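Local coordinates for acyl carrier protein (Thermotoga maritima MSB8, PDB 6LVU) that probably carries the growing acyl chain through fatty acid biosynthesis on a phosphopantetheine arm, at residues A[6-9]-A[10-14]; A[28-32]-A[33-37]; A[36-39]-A[40-44]. All coordinates share one frame; numbering follows the deposited sequence.

Contact 1 (A[6-9]-A[10-14]); sequences EIFS and KVKSI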
loop_
_atom_site.group_PDB
_atom_site.type_symbol
_atom_site.label_atom_id
_atom_site.label_comp_id
_atom_site.label_asym_id
_atom_site.label_seq_id
_atom_site.Cartn_x
_atom_site.Cartn_y
_atom_site.Cartn_z
ATOM N N GLU A 6 10.822 -0.803 -7.763
ATOM C CA GLU A 6 10.779 -2.105 -7.100
ATOM C C GLU A 6 9.690 -2.138 -6.036
ATOM O O GLU A 6 8.877 -3.066 -5.992
ATOM C CB GLU A 6 12.122 -2.427 -6.445
ATOM C CG GLU A 6 12.030 -3.660 -5.531
ATOM C CD GLU A 6 13.323 -3.984 -4.777
ATOM O OE1 GLU A 6 14.260 -3.155 -4.767
ATOM O OE2 GLU A 6 13.400 -5.087 -4.190
ATOM N N ILE A 7 9.686 -1.140 -5.154
ATOM C CA ILE A 7 8.711 -1.090 -4.077
ATOM C C ILE A 7 7.308 -1.016 -4.648
ATOM O O ILE A 7 6.409 -1.761 -4.238
ATOM C CB ILE A 7 9.004 0.111 -3.164
ATOM C CG1 ILE A 7 10.365 -0.062 -2.501
ATOM C CG2 ILE A 7 7.893 0.282 -2.121
ATOM C CD1 ILE A 7 10.872 1.192 -1.848
ATOM N N PHE A 8 7.102 -0.126 -5.620
ATOM C CA PHE A 8 5.771 0.053 -6.185
ATOM C C PHE A 8 5.269 -1.212 -6.890
ATOM O O PHE A 8 4.083 -1.550 -6.803
ATOM C CB PHE A 8 5.759 1.247 -7.147
ATOM C CG PHE A 8 4.527 1.313 -7.974
ATOM C CD1 PHE A 8 4.547 0.946 -9.306
ATOM C CD2 PHE A 8 3.327 1.681 -7.406
ATOM C CE1 PHE A 8 3.393 0.981 -10.063
ATOM C CE2 PHE A 8 2.171 1.706 -8.150
ATOM C CZ PHE A 8 2.203 1.362 -9.478
ATOM N N SER A 9 6.145 -1.914 -7.606
ATOM C CA SER A 9 5.729 -3.162 -8.247
ATOM C C SER A 9 5.235 -4.175 -7.224
ATOM O O SER A 9 4.212 -4.837 -7.433
ATOM C CB SER A 9 6.874 -3.756 -9.057
ATOM O OG SER A 9 6.478 -5.020 -9.565
ATOM N N LYS A 10 5.975 -4.344 -6.125
ATOM C CA LYS A 10 5.576 -5.304 -5.094
ATOM C C LYS A 10 4.343 -4.832 -4.334
ATOM O O LYS A 10 3.500 -5.649 -3.931
ATOM C CB LYS A 10 6.736 -5.554 -4.132
ATOM C CG LYS A 10 7.954 -6.275 -4.772
ATOM C CD LYS A 10 9.059 -6.433 -3.706
ATOM C CE LYS A 10 10.057 -7.522 -4.028
ATOM N NZ LYS A 10 11.285 -6.978 -4.658
ATOM N N VAL A 11 4.246 -3.527 -4.076
ATOM C CA VAL A 11 3.045 -3.009 -3.427
ATOM C C VAL A 11 1.838 -3.283 -4.302
ATOM O O VAL A 11 0.754 -3.630 -3.816
ATOM C CB VAL A 11 3.202 -1.505 -3.132
ATOM C CG1 VAL A 11 1.831 -0.868 -2.961
ATOM C CG2 VAL A 11 4.080 -1.282 -1.877
ATOM N N LYS A 12 2.019 -3.166 -5.613
ATOM C CA LYS A 12 0.897 -3.287 -6.527
ATOM C C LYS A 12 0.418 -4.729 -6.611
ATOM O O LYS A 12 -0.790 -4.988 -6.617
ATOM C CB LYS A 12 1.314 -2.747 -7.897
ATOM C CG LYS A 12 0.427 -3.165 -9.046
ATOM C CD LYS A 12 0.870 -2.477 -10.331
ATOM C CE LYS A 12 2.242 -2.981 -10.760
ATOM N NZ LYS A 12 2.775 -2.257 -11.946
ATOM N N SER A 13 1.351 -5.684 -6.600
ATOM C CA SER A 13 0.976 -7.088 -6.634
ATOM C C SER A 13 0.228 -7.479 -5.366
ATOM O O SER A 13 -0.816 -8.139 -5.422
ATOM C CB SER A 13 2.232 -7.947 -6.813
ATOM O OG SER A 13 2.769 -7.765 -8.121
ATOM N N ILE A 14 0.754 -7.086 -4.209
ATOM C CA ILE A 14 0.098 -7.425 -2.953
ATOM C C ILE A 14 -1.310 -6.845 -2.919
ATOM O O ILE A 14 -2.258 -7.525 -2.518
ATOM C CB ILE A 14 0.945 -6.939 -1.764
ATOM C CG1 ILE A 14 2.262 -7.727 -1.700
ATOM C CG2 ILE A 14 0.184 -7.048 -0.477
ATOM C CD1 ILE A 14 3.295 -7.111 -0.761
HETATM O O HOH W 1 3.070 -5.977 -10.093
#
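The Phe8 ring lies beside the side chain of Lys12, one turn further along helix 4-19. Lys12 CB sits over one face, and the aliphatic chain then slants outward so that CD comes 4.2 Å from Phe8 CZ and Lys12 NZ ends 3.8 Å from Phe8 CE1, past the ring's border. The chain reaches this border because it bends at chi3 (67°). Glu28, from the loop beyond, packs on the opposite side of the ring. A long lysine suits the place: its methylenes cover the aromatic while its ammonium extends past the ring. The second flat group, the Glu6 carboxylate, meets Lys10 in a salt bridge, with Lys10 NZ 2.9 Å from Glu6 OE2 on the anti lone pair, the one turned away from OE1. Glu6 runs straight out, whereas Lys10 bends at its last torsion (98°) to bring the nitrogen in alongside. On the buried flank two branched chains fit together, Ile7 CG2 lying 4.1 Å from Val11 CG2, and both pack on Ile76 of helix 69-79. Backbone bonds four residues apart underlie each pairing, the shortest being Val11 N to Ile7 O at 2.8 Å. On the polar flank a water joins Ser9 O (3.1 Å) to Ser13 OG (2.7 Å), while Ser13 OG also hydrogen-bonds Glu23; a zinc ion lies close by. Charged and hydroxyl groups outward, branched aliphatics inward: this is the amphipathic first helix of the acyl carrier protein helical bundle.

Contact 2 (A[28-32]-A[33-37]); sequences EEAKL and IDDLG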
loop_
_atom_site.group_PDB
_atom_site.type_symbol
_atom_site.label_atom_id
_atom_site.label_comp_id
_atom_site.label_asym_id
_atom_site.label_seq_id
_atom_site.Cartn_x
_atom_site.Cartn_y
_atom_site.Cartn_z
ATOM N N GLU A 28 -0.055 5.031 -8.772
ATOM C CA GLU A 28 0.413 5.868 -7.672
ATOM C C GLU A 28 -0.688 6.762 -7.108
ATOM O O GLU A 28 -0.707 7.028 -5.903
ATOM C CB GLU A 28 1.581 6.750 -8.122
ATOM C CG GLU A 28 2.889 6.025 -8.425
ATOM C CD GLU A 28 3.894 6.138 -7.292
ATOM O OE1 GLU A 28 3.754 7.084 -6.480
ATOM O OE2 GLU A 28 4.854 5.318 -7.256
ATOM N N GLU A 29 -1.620 7.212 -7.949
ATOM C CA GLU A 29 -2.644 8.183 -7.561
ATOM C C GLU A 29 -3.912 7.550 -7.013
ATOM O O GLU A 29 -4.802 8.285 -6.579
ATOM C CB GLU A 29 -3.046 9.073 -8.748
ATOM C CG GLU A 29 -2.022 10.119 -9.179
ATOM C CD GLU A 29 -0.769 9.514 -9.767
ATOM O OE1 GLU A 29 -0.878 8.571 -10.598
ATOM O OE2 GLU A 29 0.327 9.990 -9.392
ATOM N N ALA A 30 -4.032 6.226 -7.068
ATOM C CA ALA A 30 -5.265 5.555 -6.665
ATOM C C ALA A 30 -5.458 5.650 -5.156
ATOM O O ALA A 30 -4.550 5.339 -4.380
ATOM C CB ALA A 30 -5.240 4.088 -7.107
ATOM N N LYS A 31 -6.646 6.076 -4.738
ATOM C CA LYS A 31 -7.002 6.070 -3.327
ATOM C C LYS A 31 -7.473 4.666 -2.963
ATOM O O LYS A 31 -8.235 4.046 -3.715
ATOM C CB LYS A 31 -8.088 7.121 -3.082
ATOM C CG LYS A 31 -7.595 8.518 -3.489
ATOM C CD LYS A 31 -8.701 9.555 -3.647
ATOM C CE LYS A 31 -8.764 10.530 -2.500
ATOM N NZ LYS A 31 -9.152 9.889 -1.217
ATOM N N LEU A 32 -6.966 4.133 -1.845
ATOM C CA LEU A 32 -7.316 2.763 -1.472
ATOM C C LEU A 32 -8.827 2.598 -1.394
ATOM O O LEU A 32 -9.400 1.701 -2.025
ATOM C CB LEU A 32 -6.685 2.377 -0.132
ATOM C CG LEU A 32 -5.185 2.182 0.125
ATOM C CD1 LEU A 32 -4.450 1.556 -1.065
ATOM C CD2 LEU A 32 -4.559 3.505 0.533
ATOM N N ILE A 33 -9.488 3.455 -0.628
ATOM C CA ILE A 33 -10.923 3.320 -0.426
ATOM C C ILE A 33 -11.679 3.761 -1.673
ATOM O O ILE A 33 -12.379 2.970 -2.309
ATOM C CB ILE A 33 -11.357 4.113 0.815
ATOM C CG1 ILE A 33 -10.528 3.644 2.019
ATOM C CG2 ILE A 33 -12.874 3.951 1.056
ATOM C CD1 ILE A 33 -11.115 4.001 3.375
ATOM N N ASP A 34 -11.502 5.022 -2.073
ATOM C CA ASP A 34 -12.397 5.610 -3.062
ATOM C C ASP A 34 -12.271 4.932 -4.420
ATOM O O ASP A 34 -13.277 4.731 -5.109
ATOM C CB ASP A 34 -12.114 7.102 -3.183
ATOM C CG ASP A 34 -13.098 7.946 -2.398
ATOM O OD1 ASP A 34 -13.320 9.121 -2.784
ATOM O OD2 ASP A 34 -13.649 7.432 -1.396
ATOM N N ASP A 35 -11.053 4.585 -4.833
ATOM C CA ASP A 35 -10.823 4.055 -6.169
ATOM C C ASP A 35 -10.775 2.537 -6.194
ATOM O O ASP A 35 -11.418 1.916 -7.038
ATOM C CB ASP A 35 -9.526 4.633 -6.758
ATOM C CG ASP A 35 -9.605 6.143 -6.957
ATOM O OD1 ASP A 35 -10.690 6.630 -7.350
ATOM O OD2 ASP A 35 -8.582 6.845 -6.750
ATOM N N LEU A 36 -10.045 1.923 -5.268
ATOM C CA LEU A 36 -9.791 0.491 -5.292
ATOM C C LEU A 36 -10.767 -0.310 -4.433
ATOM O O LEU A 36 -10.607 -1.525 -4.315
ATOM C CB LEU A 36 -8.348 0.207 -4.856
ATOM C CG LEU A 36 -7.231 0.783 -5.716
ATOM C CD1 LEU A 36 -5.886 0.406 -5.113
ATOM C CD2 LEU A 36 -7.334 0.257 -7.135
ATOM N N GLY A 37 -11.747 0.331 -3.810
ATOM C CA GLY A 37 -12.802 -0.422 -3.156
ATOM C C GLY A 37 -12.456 -1.020 -1.812
ATOM O O GLY A 37 -13.212 -1.864 -1.314
#
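Lys31 and Asp35 hold this turn together: Lys31 N donates to Asp35 OD2 at 2.9 Å and almost perfectly straight (174°). The proton arrives on the anti side of the carboxylate, somewhat out of its plane. Asp35 CG stands beside its own backbone N (chi1 -64°), which swings the carboxylate back toward the preceding residues of the loop, where OD2 also lies 3.6 Å from Ala30 CA. An aspartate suits the spot because its short chain can reach a main-chain amide without straying far from the backbone. The Lys31 carbonyl answers with two bonds of its own: Leu36 N lies 3.2 Å from Lys31 O, nearly in line with the carbonyl bond, while Asp35 N, at 3.1 Å from the same Lys31 O, comes in above the carbonyl plane. Lys31 is thus gripped at both N and O. Its side chain takes a different course, bending twice and leaving NZ near Asp34 but beyond salt-bridge range. Residues 33-35 take helical backbone angles without the regular helical bonds, within the long loop that links helices 4-19 and 42-54 and leads to the serine predicted to carry phosphopantetheine. Beneath the polar layer the apolar chains turn inward. Ala30 CB meets Leu36 CG at 4.1 Å, the small methyl leaving room for the leucine, and Leu32 CD1 approaches Leu36 CD1 at 4.4 Å. Ile15 of helix 4-19 and Val69 of helix 69-79 touch both leucines, seating the loop on the bundle. The Leu32 backbone is positioned in turn by a bond to Ser67. Gly37 closes the turn through Gly37 N to Ile33 O (3.1 Å), with a positive phi (78°) that glycine adopts easily.

Contact 3 (A[36-39]-A[40-44]); sequences LGAD and SLDLV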
loop_
_atom_site.group_PDB
_atom_site.type_symbol
_atom_site.label_atom_id
_atom_site.label_comp_id
_atom_site.label_asym_id
_atom_site.label_seq_id
_atom_site.Cartn_x
_atom_site.Cartn_y
_atom_site.Cartn_z
ATOM N N LEU A 36 -10.045 1.923 -5.268
ATOM C CA LEU A 36 -9.791 0.491 -5.292
ATOM C C LEU A 36 -10.767 -0.310 -4.433
ATOM O O LEU A 36 -10.607 -1.525 -4.315
ATOM C CB LEU A 36 -8.348 0.207 -4.856
ATOM C CG LEU A 36 -7.231 0.783 -5.716
ATOM C CD1 LEU A 36 -5.886 0.406 -5.113
ATOM C CD2 LEU A 36 -7.334 0.257 -7.135
ATOM N N GLY A 37 -11.747 0.331 -3.810
ATOM C CA GLY A 37 -12.802 -0.422 -3.156
ATOM C C GLY A 37 -12.456 -1.020 -1.812
ATOM O O GLY A 37 -13.212 -1.864 -1.314
ATOM N N ALA A 38 -11.335 -0.637 -1.215
ATOM C CA ALA A 38 -11.035 -1.157 0.104
ATOM C C ALA A 38 -11.942 -0.494 1.146
ATOM O O ALA A 38 -12.649 0.474 0.864
ATOM C CB ALA A 38 -9.568 -0.920 0.446
ATOM N N ASP A 39 -11.890 -1.004 2.374
ATOM C CA ASP A 39 -12.610 -0.414 3.493
ATOM C C ASP A 39 -11.584 0.064 4.515
ATOM O O ASP A 39 -10.380 -0.174 4.379
ATOM C CB ASP A 39 -13.605 -1.406 4.130
ATOM C CG ASP A 39 -12.972 -2.746 4.465
ATOM O OD1 ASP A 39 -12.020 -2.765 5.279
ATOM O OD2 ASP A 39 -13.444 -3.791 3.956
ATOM N N SER A 40 -12.063 0.761 5.544
ATOM C CA SER A 40 -11.131 1.297 6.530
ATOM C C SER A 40 -10.489 0.230 7.402
ATOM O O SER A 40 -9.652 0.575 8.245
ATOM C CB SER A 40 -11.813 2.326 7.417
ATOM O OG SER A 40 -10.827 3.068 8.115
ATOM N N LEU A 41 -10.855 -1.040 7.239
ATOM C CA LEU A 41 -10.233 -2.135 7.974
ATOM C C LEU A 41 -9.121 -2.803 7.188
ATOM O O LEU A 41 -8.193 -3.358 7.784
ATOM C CB LEU A 41 -11.272 -3.202 8.316
ATOM C CG LEU A 41 -12.330 -2.889 9.357
ATOM C CD1 LEU A 41 -13.512 -2.229 8.684
ATOM C CD2 LEU A 41 -12.739 -4.179 10.049
ATOM N N ASP A 42 -9.197 -2.741 5.862
ATOM C CA ASP A 42 -8.280 -3.486 5.014
ATOM C C ASP A 42 -6.855 -2.979 5.132
ATOM O O ASP A 42 -5.909 -3.738 4.889
ATOM C CB ASP A 42 -8.733 -3.415 3.558
ATOM C CG ASP A 42 -10.062 -4.091 3.332
ATOM O OD1 ASP A 42 -10.424 -4.943 4.163
ATOM O OD2 ASP A 42 -10.732 -3.789 2.319
ATOM N N LEU A 43 -6.665 -1.715 5.507
ATOM C CA LEU A 43 -5.332 -1.146 5.363
ATOM C C LEU A 43 -4.363 -1.696 6.411
ATOM O O LEU A 43 -3.178 -1.878 6.116
ATOM C CB LEU A 43 -5.424 0.387 5.409
ATOM C CG LEU A 43 -4.213 1.304 5.156
ATOM C CD1 LEU A 43 -3.253 1.292 6.297
ATOM C CD2 LEU A 43 -3.472 0.919 3.896
ATOM N N VAL A 44 -4.839 -2.045 7.614
ATOM C CA VAL A 44 -3.893 -2.519 8.626
ATOM C C VAL A 44 -3.348 -3.909 8.271
ATOM O O VAL A 44 -2.173 -4.196 8.505
ATOM C CB VAL A 44 -4.502 -2.468 10.040
ATOM C CG1 VAL A 44 -5.331 -3.669 10.324
ATOM C CG2 VAL A 44 -3.388 -2.359 11.080
#
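Two carboxylates crowd together here: Asp39 OD1 lies only 2.9 Å from Asp42 OD1. The side chains cross at about a right angle and the carboxylate planes are 51° apart. Such closeness would be expected to raise the proton affinity of the pair, although nearby amides at the helix start probably offset part of the repulsion. Those amides probably account for the meeting. Asp39 CG occupies the crowded position between its own N and carbonyl carbon (chi1 51°), which folds OD1 forward onto Leu41 N (2.9 Å, on the anti lone pair) and, more weakly, Asp42 N. Asp42 reaches back: Asp39 N donates to Asp42 OD2 at 3.0 Å, from well above the carboxylate plane. This reciprocal pair is a capping box at the start of helix 42-54, and its first member, Asp39, opens the Asp-Ser-Leu signature of acyl carrier proteins. Ser40, the predicted phosphopantetheine attachment residue, bare in this structure, is exposed in the turn that these bonds close. An alanine here in place of Asp39 would remove the carboxylate that accepts from Leu41 N, and the turn holding Ser40 would probably be freer to shift. A backbone bond, Asp42 N to Asp39 O (3.2 Å), closes the same turn. The small Ala38 CB lies 3.6 Å from Asp42 OD2 and packs on Leu19 of helix 4-19.

Overall arrangement
Contact 1 is partly buried within one regular helix, and its side chains follow the four-residue repeat of the backbone; contact 2 also has a buried side, but its turn is irregular and relies on a carboxylate bound to the main chain. Contact 3 is a surface contact, almost wholly polar. Contacts 2 and 3 share Leu36 and Gly37, with centres about 9 Å apart, and a probable hydrogen bond joins Leu32 O to Ala38 N (3.1 Å). Ile33 of contact 2 also packs near Ser40. Contact 1 touches contact 2 through Phe8, but lies across the chain's centre from contact 3, about 17 Å away between centres.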